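Local coordinates for sortase-like protein (Streptococcus suis, PDB 3RE9) that probably acts as a class C sortase, a transpeptidase of the kind that joins pilin subunits on the surface of Gram-positive bacteria, at residues A[34-44]-A[73-81]. Numbering follows the deposited sequence.
Sequences YARMLELHEKI and HLEGTSLPI
Tyr34 and His73 form the polar centre of a mostly apolar, buried contact. It joins the C-terminal end of helix 21-39 and the start of strand 43-49 to the loop between strands 71-73 and 86-91. The hydroxyl OH of Tyr34 shares a hydrogen bond with His73 ND1 at 2.7 Å, and either could be the donor. The hydroxyl lies at the edge of the imidazole, and the two ring planes are turned 88° apart. With CG anti to the backbone N (chi1 -176°), the Tyr34 ring points at the loop. At the other ring nitrogen of His73, NE2 donates to Ser78 O at 2.7 Å and more weakly to Thr77 O. The imidazole is thus gripped at both nitrogens, which fixes its rotation. Glu75 CB meets the tyrosine ring at its edge, and Leu38 CG lies over one face, toward the rim. Leu79 packs against both rings. Its CD2 touches Tyr34 CD1 at 3.6 Å and lies over one face of the His73 ring, toward its rim. Its CD1 meets Met37 CE tip to tip at 3.6 Å. Ile44 CG2 reaches Pro80 CG at 3.8 Å. A Schellman motif at His41 ends the helix and lets the chain turn into the strand. Around the contact, Phe9 and Ala6 of helix 3-11 meet Tyr34 and Leu79, while strands 54-60 and 86-91 bond to the backbones of Ile44 and Leu74.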
loop_
_atom_site.group_PDB
_atom_site.type_symbol
_atom_site.label_atom_id
_atom_site.label_comp_id
_atom_site.label_asym_id
_atom_site.label_seq_id
_atom_site.Cartn_x
_atom_site.Cartn_y
_atom_site.Cartn_z
ATOM N N TYR A 34 -0.251 13.299 6.599
ATOM C CA TYR A 34 0.601 12.377 5.832
ATOM C C TYR A 34 2.046 12.881 5.734
ATOM O O TYR A 34 2.994 12.094 5.929
ATOM C CB TYR A 34 -0.003 12.011 4.463
ATOM C CG TYR A 34 0.825 10.988 3.714
ATOM C CD1 TYR A 34 1.119 9.751 4.280
ATOM C CD2 TYR A 34 1.334 11.267 2.441
ATOM C CE1 TYR A 34 1.913 8.822 3.608
ATOM C CE2 TYR A 34 2.111 10.340 1.753
ATOM C CZ TYR A 34 2.400 9.118 2.343
ATOM O OH TYR A 34 3.170 8.202 1.660
ATOM N N ALA A 35 2.204 14.189 5.498
ATOM C CA ALA A 35 3.522 14.850 5.571
ATOM C C ALA A 35 4.285 14.657 6.899
ATOM O O ALA A 35 5.489 14.471 6.898
ATOM C CB ALA A 35 3.398 16.350 5.219
ATOM N N ARG A 36 3.578 14.734 8.022
ATOM C CA ARG A 36 4.136 14.478 9.342
ATOM C C ARG A 36 4.574 13.010 9.510
ATOM O O ARG A 36 5.651 12.732 10.031
ATOM C CB ARG A 36 3.105 14.834 10.414
ATOM C CG ARG A 36 3.614 14.653 11.834
ATOM C CD ARG A 36 2.496 14.564 12.871
ATOM N NE ARG A 36 1.621 13.433 12.592
ATOM C CZ ARG A 36 1.920 12.161 12.877
ATOM N NH1 ARG A 36 3.081 11.841 13.456
ATOM N NH2 ARG A 36 1.052 11.198 12.583
ATOM N N MET A 37 3.730 12.072 9.090
ATOM C CA MET A 37 4.127 10.675 9.021
ATOM C C MET A 37 5.366 10.501 8.132
ATOM O O MET A 37 6.300 9.752 8.466
ATOM C CB MET A 37 2.988 9.848 8.441
ATOM C CG MET A 37 1.799 9.651 9.342
ATOM S SD MET A 37 0.523 8.688 8.501
ATOM C CE MET A 37 -0.722 9.914 8.192
ATOM N N LEU A 38 5.367 11.181 6.984
ATOM C CA LEU A 38 6.510 11.108 6.068
ATOM C C LEU A 38 7.773 11.662 6.739
ATOM O O LEU A 38 8.852 11.084 6.641
ATOM C CB LEU A 38 6.229 11.862 4.765
ATOM C CG LEU A 38 5.432 11.201 3.658
ATOM C CD1 LEU A 38 5.180 12.196 2.545
ATOM C CD2 LEU A 38 6.206 10.007 3.154
ATOM N N GLU A 39 7.627 12.774 7.440
ATOM C CA GLU A 39 8.775 13.414 8.066
ATOM C C GLU A 39 9.389 12.461 9.094
ATOM O O GLU A 39 10.598 12.457 9.318
ATOM C CB GLU A 39 8.321 14.730 8.693
ATOM C CG GLU A 39 9.372 15.607 9.335
ATOM C CD GLU A 39 8.712 16.841 10.015
ATOM O OE1 GLU A 39 7.456 16.995 9.917
ATOM O OE2 GLU A 39 9.438 17.653 10.651
ATOM N N LEU A 40 8.561 11.617 9.691
ATOM C CA LEU A 40 9.030 10.765 10.779
ATOM C C LEU A 40 9.224 9.302 10.442
ATOM O O LEU A 40 9.447 8.514 11.364
ATOM C CB LEU A 40 8.080 10.870 11.980
ATOM C CG LEU A 40 8.088 12.199 12.716
ATOM C CD1 LEU A 40 6.722 12.435 13.265
ATOM C CD2 LEU A 40 9.125 12.163 13.809
ATOM N N HIS A 41 9.154 8.935 9.155
ATOM C CA HIS A 41 9.219 7.521 8.716
ATOM C C HIS A 41 8.338 6.641 9.586
ATOM O O HIS A 41 8.728 5.511 9.963
ATOM C CB HIS A 41 10.652 6.985 8.729
ATOM C CG HIS A 41 11.634 7.938 8.150
ATOM N ND1 HIS A 41 12.519 8.650 8.925
ATOM C CD2 HIS A 41 11.829 8.348 6.878
ATOM C CE1 HIS A 41 13.231 9.449 8.152
ATOM N NE2 HIS A 41 12.840 9.274 6.904
ATOM N N GLU A 42 7.164 7.181 9.915
ATOM C CA GLU A 42 6.314 6.614 10.936
ATOM C C GLU A 42 5.783 5.252 10.567
ATOM O O GLU A 42 5.304 5.053 9.451
ATOM C CB GLU A 42 5.149 7.553 11.234
ATOM C CG GLU A 42 4.252 7.057 12.354
ATOM C CD GLU A 42 3.355 8.121 12.879
ATOM O OE1 GLU A 42 2.136 8.033 12.604
ATOM O OE2 GLU A 42 3.875 9.056 13.534
ATOM N N LYS A 43 5.857 4.323 11.521
ATOM C CA LYS A 43 5.330 2.962 11.336
ATOM C C LYS A 43 3.798 2.968 11.214
ATOM O O LYS A 43 3.104 3.564 12.030
ATOM C CB LYS A 43 5.803 2.049 12.474
ATOM C CG LYS A 43 5.620 0.590 12.200
ATOM C CD LYS A 43 5.812 -0.218 13.458
ATOM C CE LYS A 43 5.534 -1.687 13.187
ATOM N NZ LYS A 43 6.353 -2.630 13.993
ATOM N N ILE A 44 3.274 2.330 10.177
ATOM C CA ILE A 44 1.826 2.256 9.993
ATOM C C ILE A 44 1.247 0.942 10.510
ATOM O O ILE A 44 0.170 0.928 11.118
ATOM C CB ILE A 44 1.403 2.455 8.525
ATOM C CG1 ILE A 44 1.701 3.885 8.043
ATOM C CG2 ILE A 44 -0.101 2.135 8.371
ATOM C CD1 ILE A 44 1.538 4.058 6.521
ATOM N N HIS A 73 5.178 2.755 2.115
ATOM C CA HIS A 73 3.907 3.193 1.534
ATOM C C HIS A 73 4.226 4.242 0.490
ATOM O O HIS A 73 4.881 5.247 0.786
ATOM C CB HIS A 73 3.009 3.800 2.605
ATOM C CG HIS A 73 1.834 4.530 2.050
ATOM N ND1 HIS A 73 1.782 5.903 1.973
ATOM C CD2 HIS A 73 0.675 4.077 1.515
ATOM C CE1 HIS A 73 0.647 6.268 1.403
ATOM N NE2 HIS A 73 -0.039 5.178 1.114
ATOM N N LEU A 74 3.767 3.987 -0.731
ATOM C CA LEU A 74 4.077 4.832 -1.865
ATOM C C LEU A 74 3.371 6.169 -1.718
ATOM O O LEU A 74 2.135 6.246 -1.792
ATOM C CB LEU A 74 3.682 4.145 -3.178
ATOM C CG LEU A 74 4.074 4.833 -4.498
ATOM C CD1 LEU A 74 5.600 5.087 -4.574
ATOM C CD2 LEU A 74 3.637 4.010 -5.688
ATOM N N GLU A 75 4.157 7.226 -1.536
ATOM C CA GLU A 75 3.574 8.540 -1.458
ATOM C C GLU A 75 2.753 8.785 -2.707
ATOM O O GLU A 75 3.206 8.550 -3.826
ATOM C CB GLU A 75 4.583 9.683 -1.141
ATOM C CG GLU A 75 5.957 9.611 -1.750
ATOM C CD GLU A 75 6.899 8.660 -1.021
ATOM O OE1 GLU A 75 7.524 9.049 -0.030
ATOM O OE2 GLU A 75 7.085 7.535 -1.489
ATOM N N GLY A 76 1.515 9.217 -2.506
ATOM C CA GLY A 76 0.677 9.565 -3.633
ATOM C C GLY A 76 -0.478 8.623 -3.752
ATOM O O GLY A 76 -1.402 8.904 -4.484
ATOM N N THR A 77 -0.428 7.528 -2.984
ATOM C CA THR A 77 -1.478 6.483 -2.964
ATOM C C THR A 77 -2.226 6.453 -1.608
ATOM O O THR A 77 -1.732 6.980 -0.612
ATOM C CB THR A 77 -0.891 5.085 -3.304
ATOM O OG1 THR A 77 -0.084 4.628 -2.222
ATOM C CG2 THR A 77 -0.047 5.134 -4.588
ATOM N N SER A 78 -3.424 5.887 -1.566
ATOM C CA SER A 78 -4.203 5.863 -0.316
ATOM C C SER A 78 -3.427 5.323 0.906
ATOM O O SER A 78 -2.574 4.455 0.787
ATOM C CB SER A 78 -5.503 5.056 -0.505
ATOM O OG SER A 78 -6.179 5.374 -1.721
ATOM N N LEU A 79 -3.707 5.858 2.089
ATOM C CA LEU A 79 -3.241 5.230 3.320
ATOM C C LEU A 79 -4.006 3.895 3.533
ATOM O O LEU A 79 -5.197 3.799 3.171
ATOM C CB LEU A 79 -3.358 6.188 4.503
ATOM C CG LEU A 79 -2.318 7.314 4.520
ATOM C CD1 LEU A 79 -2.679 8.402 5.563
ATOM C CD2 LEU A 79 -0.929 6.779 4.798
ATOM N N PRO A 80 -3.315 2.860 4.076
ATOM C CA PRO A 80 -3.861 1.488 4.153
ATOM C C PRO A 80 -4.874 1.257 5.284
ATOM O O PRO A 80 -4.643 0.469 6.211
ATOM C CB PRO A 80 -2.607 0.604 4.328
ATOM C CG PRO A 80 -1.560 1.502 4.943
ATOM C CD PRO A 80 -1.947 2.961 4.646
ATOM N N ILE A 81 -6.022 1.921 5.166
ATOM C CA ILE A 81 -7.102 1.858 6.157
ATOM C C ILE A 81 -8.401 1.380 5.487
ATOM O O ILE A 81 -9.483 1.352 6.121
ATOM C CB ILE A 81 -7.325 3.228 6.878
ATOM C CG1 ILE A 81 -7.746 4.308 5.877
ATOM C CG2 ILE A 81 -6.082 3.628 7.724
ATOM C CD1 ILE A 81 -8.500 5.516 6.500
#